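Long-range contacts in predicted ATPase of the ABC class (Vibrio vulnificus, PDB 5D6A), which probably binds and hydrolyses ATP as a dimeric ABC-class ATPase, and is captured here with the non-hydrolysable ATP analogue AMP-PNP: residues 303-314 with 342-350; 511-519 with 558-566. All blocks are in the same frame, centred on the assembly; numbering follows the deposited sequence.

Interaction 1. Residues 303-314 with 342-350; sequences IRAEEGRCVHHL and SQAAWLQES
Arg-309 reaches from the loop to Glu-349 on helix 339-352. Beyond CB, its CG passes Ser-342 CB at 3.9 Å, and CD lies 3.8 Å from the same atom. A bend at chi3 (-69°) then turns the guanidinium along the helix. NE and NH1 both donate to Cys-310 O, side-on, within the guanidinium plane. NH1 and NH2 meet Glu-349 end-on in a salt bridge. NH2 reaches OE1 at 3.0 Å, nearly straight at 167°. NH1 reaches OE2 at 2.8 Å on its syn lone pair. Two sets of bonds therefore fix the rotation of the guanidinium. Water 1 joins Glu-349 OE2 to His-312 N.

Helix 339-352 starts at Gly-339, just after Ser-338, in a Ser/Gly-rich sequence consistent with the signature region of an ABC ATPase. Ala-305 packs on Asp-363 of the second subunit, as expected near a dimer interface.

Ile-303 lies over one face of Trp-346. Its CG2 makes a CH-pi contact, 3.5 Å from the centroid of the five-membered ring. Farther along, Arg-304 CG lies 3.5 Å from Trp-346 CZ3. At the far end, Leu-314 CD2 rests 3.6 Å from Ala-345 CB.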
loop_
_atom_site.group_PDB
_atom_site.type_symbol
_atom_site.label_atom_id
_atom_site.label_comp_id
_atom_site.label_asym_id
_atom_site.label_seq_id
_atom_site.Cartn_x
_atom_site.Cartn_y
_atom_site.Cartn_z
ATOM N N ILE A 303 6.894 14.163 -4.452
ATOM C CA ILE A 303 6.491 13.438 -5.637
ATOM C C ILE A 303 7.393 12.226 -5.815
ATOM O O ILE A 303 8.579 12.263 -5.496
ATOM C CB ILE A 303 6.506 14.337 -6.894
ATOM C CG1 ILE A 303 7.918 14.836 -7.212
ATOM C CG2 ILE A 303 5.570 15.524 -6.703
ATOM C CD1 ILE A 303 7.986 15.715 -8.443
ATOM N N ARG A 304 6.798 11.148 -6.309
ATOM C CA ARG A 304 7.499 9.899 -6.544
ATOM C C ARG A 304 6.870 9.245 -7.759
ATOM O O ARG A 304 5.961 9.808 -8.373
ATOM C CB ARG A 304 7.382 8.982 -5.324
ATOM C CG ARG A 304 5.951 8.628 -4.937
ATOM C CD ARG A 304 5.911 7.732 -3.711
ATOM N NE ARG A 304 6.585 6.455 -3.941
ATOM C CZ ARG A 304 6.803 5.538 -3.000
ATOM N NH1 ARG A 304 7.429 4.411 -3.312
ATOM N NH2 ARG A 304 6.408 5.742 -1.745
ATOM N N ALA A 305 7.348 8.057 -8.105
ATOM C CA ALA A 305 6.807 7.342 -9.247
ATOM C C ALA A 305 5.593 6.516 -8.835
ATOM O O ALA A 305 5.601 5.861 -7.796
ATOM C CB ALA A 305 7.872 6.446 -9.856
ATOM N N GLU A 306 4.542 6.588 -9.646
ATOM C CA GLU A 306 3.327 5.802 -9.446
ATOM C C GLU A 306 3.126 4.883 -10.627
ATOM O O GLU A 306 3.399 5.245 -11.768
ATOM C CB GLU A 306 2.085 6.677 -9.271
ATOM C CG GLU A 306 1.749 7.005 -7.831
ATOM C CD GLU A 306 0.468 7.812 -7.703
ATOM O OE1 GLU A 306 -0.554 7.251 -7.245
ATOM O OE2 GLU A 306 0.471 8.999 -8.091
ATOM N N GLU A 307 2.643 3.686 -10.342
ATOM C CA GLU A 307 2.394 2.707 -11.364
ATOM C C GLU A 307 0.887 2.518 -11.428
ATOM O O GLU A 307 0.233 2.362 -10.395
ATOM C CB GLU A 307 3.079 1.387 -10.990
ATOM C CG GLU A 307 3.176 0.353 -12.107
ATOM C CD GLU A 307 4.187 0.720 -13.185
ATOM O OE1 GLU A 307 4.827 1.794 -13.089
ATOM O OE2 GLU A 307 4.352 -0.081 -14.130
ATOM N N GLY A 308 0.333 2.584 -12.632
ATOM C CA GLY A 308 -1.093 2.350 -12.836
ATOM C C GLY A 308 -2.076 3.476 -12.573
ATOM O O GLY A 308 -3.274 3.295 -12.786
ATOM N N ARG A 309 -1.604 4.636 -12.124
ATOM C CA ARG A 309 -2.519 5.750 -11.855
ATOM C C ARG A 309 -3.116 6.323 -13.137
ATOM O O ARG A 309 -2.578 6.136 -14.228
ATOM C CB ARG A 309 -1.835 6.887 -11.094
ATOM C CG ARG A 309 -0.690 7.563 -11.842
ATOM C CD ARG A 309 -0.454 8.979 -11.333
ATOM N NE ARG A 309 -1.569 9.858 -11.690
ATOM C CZ ARG A 309 -1.631 11.164 -11.429
ATOM N NH1 ARG A 309 -2.695 11.857 -11.810
ATOM N NH2 ARG A 309 -0.642 11.784 -10.798
ATOM N N CYS A 310 -4.233 7.028 -12.983
ATOM C CA CYS A 310 -4.891 7.680 -14.099
ATOM C C CYS A 310 -4.447 9.139 -14.122
ATOM O O CYS A 310 -4.045 9.686 -13.095
ATOM C CB CYS A 310 -6.408 7.592 -13.959
ATOM S SG CYS A 310 -7.073 8.406 -12.487
ATOM N N VAL A 311 -4.498 9.749 -15.300
ATOM C CA VAL A 311 -4.121 11.152 -15.484
ATOM C C VAL A 311 -5.159 11.766 -16.406
ATOM O O VAL A 311 -5.485 11.180 -17.436
ATOM C CB VAL A 311 -2.721 11.292 -16.112
ATOM C CG1 VAL A 311 -2.378 12.759 -16.341
ATOM C CG2 VAL A 311 -1.677 10.624 -15.228
ATOM N N HIS A 312 -5.672 12.940 -16.047
ATOM C CA HIS A 312 -6.736 13.570 -16.835
ATOM C C HIS A 312 -6.366 14.857 -17.579
ATOM O O HIS A 312 -6.014 15.863 -16.967
ATOM C CB HIS A 312 -7.935 13.863 -15.935
ATOM C CG HIS A 312 -8.526 12.647 -15.293
ATOM N ND1 HIS A 312 -9.298 11.740 -15.988
ATOM C CD2 HIS A 312 -8.492 12.209 -14.013
ATOM C CE1 HIS A 312 -9.700 10.788 -15.166
ATOM N NE2 HIS A 312 -9.225 11.049 -13.960
ATOM N N HIS A 313 -6.471 14.800 -18.905
ATOM C CA HIS A 313 -6.239 15.943 -19.786
ATOM C C HIS A 313 -5.215 16.948 -19.261
ATOM O O HIS A 313 -5.479 18.151 -19.203
ATOM C CB HIS A 313 -7.580 16.629 -20.044
ATOM C CG HIS A 313 -8.603 15.714 -20.636
ATOM N ND1 HIS A 313 -8.725 15.512 -21.994
ATOM C CD2 HIS A 313 -9.530 14.917 -20.052
ATOM C CE1 HIS A 313 -9.695 14.644 -22.222
ATOM N NE2 HIS A 313 -10.198 14.267 -21.061
ATOM N N LEU A 314 -4.041 16.435 -18.909
ATOM C CA LEU A 314 -2.960 17.240 -18.364
ATOM C C LEU A 314 -1.929 17.541 -19.444
ATOM O O LEU A 314 -1.632 16.682 -20.277
ATOM C CB LEU A 314 -2.304 16.473 -17.217
ATOM C CG LEU A 314 -1.242 17.171 -16.372
ATOM C CD1 LEU A 314 -1.830 18.379 -15.656
ATOM C CD2 LEU A 314 -0.669 16.187 -15.364
ATOM N N SER A 342 3.962 9.231 -14.917
ATOM C CA SER A 342 3.208 9.530 -13.707
ATOM C C SER A 342 3.909 10.569 -12.852
ATOM O O SER A 342 3.258 11.413 -12.244
ATOM C CB SER A 342 2.982 8.265 -12.878
ATOM O OG SER A 342 4.213 7.676 -12.514
ATOM N N GLN A 343 5.232 10.508 -12.795
ATOM C CA GLN A 343 5.963 11.463 -11.981
ATOM C C GLN A 343 5.916 12.841 -12.633
ATOM O O GLN A 343 5.747 13.847 -11.949
ATOM C CB GLN A 343 7.399 10.999 -11.724
ATOM C CG GLN A 343 8.095 11.816 -10.644
ATOM C CD GLN A 343 9.328 11.133 -10.069
ATOM O OE1 GLN A 343 9.887 10.211 -10.665
ATOM N NE2 GLN A 343 9.755 11.588 -8.894
ATOM N N ALA A 344 6.043 12.873 -13.959
ATOM C CA ALA A 344 5.973 14.126 -14.713
ATOM C C ALA A 344 4.596 14.759 -14.514
ATOM O O ALA A 344 4.472 15.969 -14.292
ATOM C CB ALA A 344 6.231 13.872 -16.191
ATOM N N ALA A 345 3.564 13.924 -14.592
ATOM C CA ALA A 345 2.200 14.373 -14.390
ATOM C C ALA A 345 2.055 14.941 -12.987
ATOM O O ALA A 345 1.557 16.049 -12.817
ATOM C CB ALA A 345 1.229 13.226 -14.604
ATOM N N TRP A 346 2.517 14.187 -11.988
ATOM C CA TRP A 346 2.440 14.616 -10.589
ATOM C C TRP A 346 3.095 15.985 -10.452
ATOM O O TRP A 346 2.561 16.889 -9.806
ATOM C CB TRP A 346 3.185 13.639 -9.670
ATOM C CG TRP A 346 2.788 13.732 -8.214
ATOM C CD1 TRP A 346 2.309 14.832 -7.553
ATOM C CD2 TRP A 346 2.936 12.711 -7.222
ATOM N NE1 TRP A 346 2.087 14.534 -6.233
ATOM C CE2 TRP A 346 2.476 13.243 -5.999
ATOM C CE3 TRP A 346 3.383 11.391 -7.254
ATOM C CZ2 TRP A 346 2.455 12.500 -4.822
ATOM C CZ3 TRP A 346 3.365 10.657 -6.083
ATOM C CH2 TRP A 346 2.906 11.213 -4.885
ATOM N N LEU A 347 4.267 16.123 -11.066
ATOM C CA LEU A 347 5.017 17.370 -11.012
ATOM C C LEU A 347 4.168 18.530 -11.519
ATOM O O LEU A 347 3.954 19.509 -10.802
ATOM C CB LEU A 347 6.316 17.245 -11.817
ATOM C CG LEU A 347 7.225 18.475 -11.904
ATOM C CD1 LEU A 347 7.527 19.049 -10.534
ATOM C CD2 LEU A 347 8.515 18.117 -12.620
ATOM N N GLN A 348 3.664 18.399 -12.741
ATOM C CA GLN A 348 2.841 19.439 -13.346
ATOM C C GLN A 348 1.612 19.750 -12.491
ATOM O O GLN A 348 1.257 20.913 -12.309
ATOM C CB GLN A 348 2.397 19.021 -14.746
ATOM C CG GLN A 348 1.691 20.127 -15.514
ATOM C CD GLN A 348 2.590 21.325 -15.771
ATOM O OE1 GLN A 348 3.784 21.179 -16.048
ATOM N NE2 GLN A 348 2.015 22.517 -15.697
ATOM N N GLU A 349 0.971 18.705 -11.970
ATOM C CA GLU A 349 -0.213 18.864 -11.127
ATOM C C GLU A 349 0.086 19.688 -9.883
ATOM O O GLU A 349 -0.759 20.456 -9.425
ATOM C CB GLU A 349 -0.774 17.498 -10.726
ATOM C CG GLU A 349 -1.406 16.728 -11.878
ATOM C CD GLU A 349 -1.721 15.276 -11.537
ATOM O OE1 GLU A 349 -1.191 14.754 -10.531
ATOM O OE2 GLU A 349 -2.489 14.644 -12.293
ATOM N N SER A 350 1.290 19.531 -9.343
ATOM C CA SER A 350 1.694 20.274 -8.145
ATOM C C SER A 350 1.878 21.767 -8.461
ATOM O O SER A 350 1.501 22.636 -7.670
ATOM C CB SER A 350 2.976 19.677 -7.566
ATOM O OG SER A 350 2.813 18.286 -7.342
HETATM O O HOH W 1 -5.121 13.822 -13.539
#

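Interaction 2. Residues 511-519 with 558-566; sequences AIGWVWYQL and DVMAALNRM
Leu-563 of helix 556-564 packs on the indole of Trp-516 of helix 506-519. Leu-563 CD1 sits over the six-membered ring, 4.0 Å from its centroid and 20° off the ring normal. This is a CH-pi contact. On the opposite face lies Gly-513 CA, one turn back in the same helix and offset toward the rim. The indole is thus held between its own helix and its neighbour. Val-559 CG1 meets the indole edge in plane, 3.6 Å from Trp-516 NE1. Met-566, a selenomethionine just past the helix, approaches obliquely, over neither face nor edge, and brings CG to within 3.8 Å of Trp-516 CZ3. The indole CG stands anti to the carbonyl carbon (chi1 -71°), and from there the ring reaches across to the second helix. Phe-490 adds an edge-to-face ring contact from outside the two segments.

The aliphatic contacts lie beside the indole. Ile-512 sends CG2 to Ala-562 CB at 3.9 Å and CG1 to Val-559 CG2 at 4.0 Å. Val-515 CG1 touches Val-559 CG1. Leu-519 CD1 meets Leu-563 CD2 at 4.2 Å.

The two helices cross at -79°, close to a right angle, with their axes 9.9 Å apart. Small Ala-562 lies where Ile-512 and Trp-516 both reach in. Helix 529-536 packs against the same group through Ile-533 and Leu-536. All of this belongs to the MRB1590-type C-terminal domain.

Asp-558 pairs with Arg-555. Arg-565 NH2 donates to Ala-561 O of its own segment, while its NH1 forms a salt bridge with Glu-306. No hydrogen bond links the two segments. Every touching residue is buried, so the join rests on apolar surface and the fit of one indole against its neighbours.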
loop_
_atom_site.group_PDB
_atom_site.type_symbol
_atom_site.label_atom_id
_atom_site.label_comp_id
_atom_site.label_asym_id
_atom_site.label_seq_id
_atom_site.Cartn_x
_atom_site.Cartn_y
_atom_site.Cartn_z
ATOM N N ALA A 511 -12.454 14.045 5.101
ATOM C CA ALA A 511 -12.688 15.453 4.815
ATOM C C ALA A 511 -12.543 15.722 3.323
ATOM O O ALA A 511 -13.289 16.520 2.766
ATOM C CB ALA A 511 -11.735 16.329 5.612
ATOM N N ILE A 512 -11.586 15.051 2.680
ATOM C CA ILE A 512 -11.380 15.208 1.240
ATOM C C ILE A 512 -12.653 14.787 0.507
ATOM O O ILE A 512 -13.106 15.468 -0.413
ATOM C CB ILE A 512 -10.160 14.397 0.738
ATOM C CG1 ILE A 512 -8.856 15.049 1.219
ATOM C CG2 ILE A 512 -10.138 14.337 -0.786
ATOM C CD1 ILE A 512 -7.608 14.233 0.954
ATOM N N GLY A 513 -13.236 13.671 0.932
ATOM C CA GLY A 513 -14.463 13.179 0.323
ATOM C C GLY A 513 -15.623 14.137 0.525
ATOM O O GLY A 513 -16.458 14.309 -0.369
ATOM N N TRP A 514 -15.686 14.772 1.695
ATOM C CA TRP A 514 -16.774 15.714 1.962
ATOM C C TRP A 514 -16.576 17.072 1.274
ATOM O O TRP A 514 -17.519 17.854 1.167
ATOM C CB TRP A 514 -17.059 15.827 3.460
ATOM C CG TRP A 514 -17.699 14.569 3.957
ATOM C CD1 TRP A 514 -17.111 13.571 4.677
ATOM C CD2 TRP A 514 -19.040 14.138 3.697
ATOM N NE1 TRP A 514 -18.009 12.561 4.911
ATOM C CE2 TRP A 514 -19.203 12.883 4.321
ATOM C CE3 TRP A 514 -20.127 14.699 3.012
ATOM C CZ2 TRP A 514 -20.410 12.177 4.284
ATOM C CZ3 TRP A 514 -21.326 13.998 2.975
ATOM C CH2 TRP A 514 -21.457 12.749 3.606
ATOM N N VAL A 515 -15.362 17.337 0.798
ATOM C CA VAL A 515 -15.104 18.550 0.027
ATOM C C VAL A 515 -15.642 18.286 -1.370
ATOM O O VAL A 515 -16.288 19.140 -1.968
ATOM C CB VAL A 515 -13.607 18.907 -0.035
ATOM C CG1 VAL A 515 -13.348 19.978 -1.085
ATOM C CG2 VAL A 515 -13.116 19.359 1.332
ATOM N N TRP A 516 -15.370 17.084 -1.873
ATOM C CA TRP A 516 -15.864 16.643 -3.181
ATOM C C TRP A 516 -17.383 16.760 -3.197
ATOM O O TRP A 516 -17.969 17.250 -4.161
ATOM C CB TRP A 516 -15.461 15.184 -3.415
ATOM C CG TRP A 516 -13.989 14.960 -3.658
ATOM C CD1 TRP A 516 -12.962 15.825 -3.397
ATOM C CD2 TRP A 516 -13.380 13.739 -4.076
ATOM N NE1 TRP A 516 -11.759 15.241 -3.707
ATOM C CE2 TRP A 516 -11.986 13.955 -4.114
ATOM C CE3 TRP A 516 -13.880 12.488 -4.451
ATOM C CZ2 TRP A 516 -11.087 12.970 -4.512
ATOM C CZ3 TRP A 516 -12.986 11.508 -4.846
ATOM C CH2 TRP A 516 -11.602 11.755 -4.873
ATOM N N TYR A 517 -18.007 16.315 -2.108
ATOM C CA TYR A 517 -19.459 16.368 -1.956
ATOM C C TYR A 517 -19.975 17.790 -2.153
ATOM O O TYR A 517 -21.047 17.989 -2.717
ATOM C CB TYR A 517 -19.872 15.834 -0.576
ATOM C CG TYR A 517 -21.368 15.835 -0.322
ATOM C CD1 TYR A 517 -22.172 14.792 -0.776
ATOM C CD2 TYR A 517 -21.977 16.873 0.381
ATOM C CE1 TYR A 517 -23.538 14.786 -0.546
ATOM C CE2 TYR A 517 -23.343 16.876 0.617
ATOM C CZ TYR A 517 -24.121 15.832 0.151
ATOM O OH TYR A 517 -25.479 15.833 0.380
ATOM N N GLN A 518 -19.205 18.771 -1.690
ATOM C CA GLN A 518 -19.593 20.178 -1.825
ATOM C C GLN A 518 -19.374 20.682 -3.245
ATOM O O GLN A 518 -20.167 21.478 -3.750
ATOM C CB GLN A 518 -18.841 21.057 -0.823
ATOM C CG GLN A 518 -19.204 20.766 0.624
ATOM C CD GLN A 518 -18.497 21.677 1.603
ATOM O OE1 GLN A 518 -17.919 22.696 1.221
ATOM N NE2 GLN A 518 -18.549 21.319 2.880
ATOM N N LEU A 519 -18.299 20.223 -3.884
ATOM C CA LEU A 519 -18.015 20.604 -5.264
ATOM C C LEU A 519 -19.163 20.142 -6.155
ATOM O O LEU A 519 -19.532 20.823 -7.105
ATOM C CB LEU A 519 -16.702 19.982 -5.748
ATOM C CG LEU A 519 -15.404 20.400 -5.046
ATOM C CD1 LEU A 519 -14.237 19.570 -5.559
ATOM C CD2 LEU A 519 -15.125 21.887 -5.222
ATOM N N ASP A 558 -3.896 18.592 -1.499
ATOM C CA ASP A 558 -4.165 17.166 -1.294
ATOM C C ASP A 558 -5.527 16.757 -1.868
ATOM O O ASP A 558 -5.673 15.655 -2.396
ATOM C CB ASP A 558 -4.052 16.795 0.189
ATOM C CG ASP A 558 -2.616 16.856 0.701
ATOM O OD1 ASP A 558 -1.677 16.665 -0.103
ATOM O OD2 ASP A 558 -2.422 17.078 1.914
ATOM N N VAL A 559 -6.516 17.643 -1.768
ATOM C CA VAL A 559 -7.846 17.374 -2.320
ATOM C C VAL A 559 -7.711 17.202 -3.833
ATOM O O VAL A 559 -8.311 16.299 -4.424
ATOM C CB VAL A 559 -8.833 18.519 -2.022
ATOM C CG1 VAL A 559 -10.182 18.251 -2.673
ATOM C CG2 VAL A 559 -9.008 18.701 -0.523
HETATM N N MSE A 560 -6.908 18.073 -4.445
HETATM C CA MSE A 560 -6.650 18.023 -5.884
HETATM C C MSE A 560 -5.915 16.757 -6.210
HETATM O O MSE A 560 -6.278 16.045 -7.145
HETATM C CB MSE A 560 -5.793 19.207 -6.333
HETATM C CG MSE A 560 -6.577 20.514 -6.405
HETATM SE SE MSE A 560 -8.114 20.342 -7.628
HETATM C CE MSE A 560 -7.144 19.966 -9.302
ATOM N N ALA A 561 -4.872 16.466 -5.439
ATOM C CA ALA A 561 -4.085 15.255 -5.649
ATOM C C ALA A 561 -4.992 14.022 -5.677
ATOM O O ALA A 561 -4.878 13.177 -6.567
ATOM C CB ALA A 561 -3.029 15.114 -4.562
ATOM N N ALA A 562 -5.893 13.929 -4.702
ATOM C CA ALA A 562 -6.829 12.804 -4.620
ATOM C C ALA A 562 -7.771 12.816 -5.816
ATOM O O ALA A 562 -8.085 11.774 -6.390
ATOM C CB ALA A 562 -7.627 12.874 -3.328
ATOM N N LEU A 563 -8.204 14.015 -6.188
ATOM C CA LEU A 563 -9.126 14.200 -7.299
ATOM C C LEU A 563 -8.452 13.887 -8.641
ATOM O O LEU A 563 -9.101 13.385 -9.558
ATOM C CB LEU A 563 -9.667 15.631 -7.260
ATOM C CG LEU A 563 -10.912 15.999 -8.059
ATOM C CD1 LEU A 563 -12.074 15.065 -7.755
ATOM C CD2 LEU A 563 -11.288 17.438 -7.732
ATOM N N ASN A 564 -7.152 14.169 -8.740
ATOM C CA ASN A 564 -6.377 13.882 -9.953
ATOM C C ASN A 564 -6.231 12.385 -10.187
ATOM O O ASN A 564 -5.917 11.959 -11.296
ATOM C CB ASN A 564 -4.971 14.493 -9.862
ATOM C CG ASN A 564 -4.978 16.009 -9.882
ATOM O OD1 ASN A 564 -5.922 16.635 -10.355
ATOM N ND2 ASN A 564 -3.903 16.608 -9.385
ATOM N N ARG A 565 -6.441 11.599 -9.130
ATOM C CA ARG A 565 -6.320 10.140 -9.198
ATOM C C ARG A 565 -7.661 9.415 -9.226
ATOM O O ARG A 565 -7.694 8.184 -9.258
ATOM C CB ARG A 565 -5.471 9.639 -8.031
ATOM C CG ARG A 565 -4.023 10.072 -8.149
ATOM C CD ARG A 565 -3.234 9.869 -6.868
ATOM N NE ARG A 565 -1.829 10.188 -7.089
ATOM C CZ ARG A 565 -1.333 11.423 -7.150
ATOM N NH1 ARG A 565 -0.037 11.599 -7.366
ATOM N NH2 ARG A 565 -2.121 12.483 -7.008
HETATM N N MSE A 566 -8.760 10.169 -9.214
HETATM C CA MSE A 566 -10.096 9.574 -9.290
HETATM C C MSE A 566 -10.339 9.331 -10.754
HETATM O O MSE A 566 -10.293 10.258 -11.562
HETATM C CB MSE A 566 -11.150 10.487 -8.678
HETATM C CG MSE A 566 -12.275 9.674 -8.055
HETATM SE SE MSE A 566 -13.881 9.799 -9.178
HETATM C CE MSE A 566 -14.357 11.655 -8.727
#

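Interactions 1 and 2 have centres about 16 Å apart and touch directly, joining the P-loop domain to the C-terminal domain. Arg-565, next to last in 558-566, bridges the two. Its NH1 makes a salt bridge with Glu-306 OE2 at 2.7 Å, and its guanidinium a cation-pi contact with Trp-346. A probable hydrogen bond, His-312 NE2 to Met-566 O at 2.7 Å, adds a second tie. Interaction 1 is the one near the nucleotide: the side chain of Ala-305 lies about 7 Å from a bound AMP-PNP. Arg-565 and Met-566 thus connect interaction 2 to the segment that carries Ala-305; no direct nucleotide contact is implied for interaction 2.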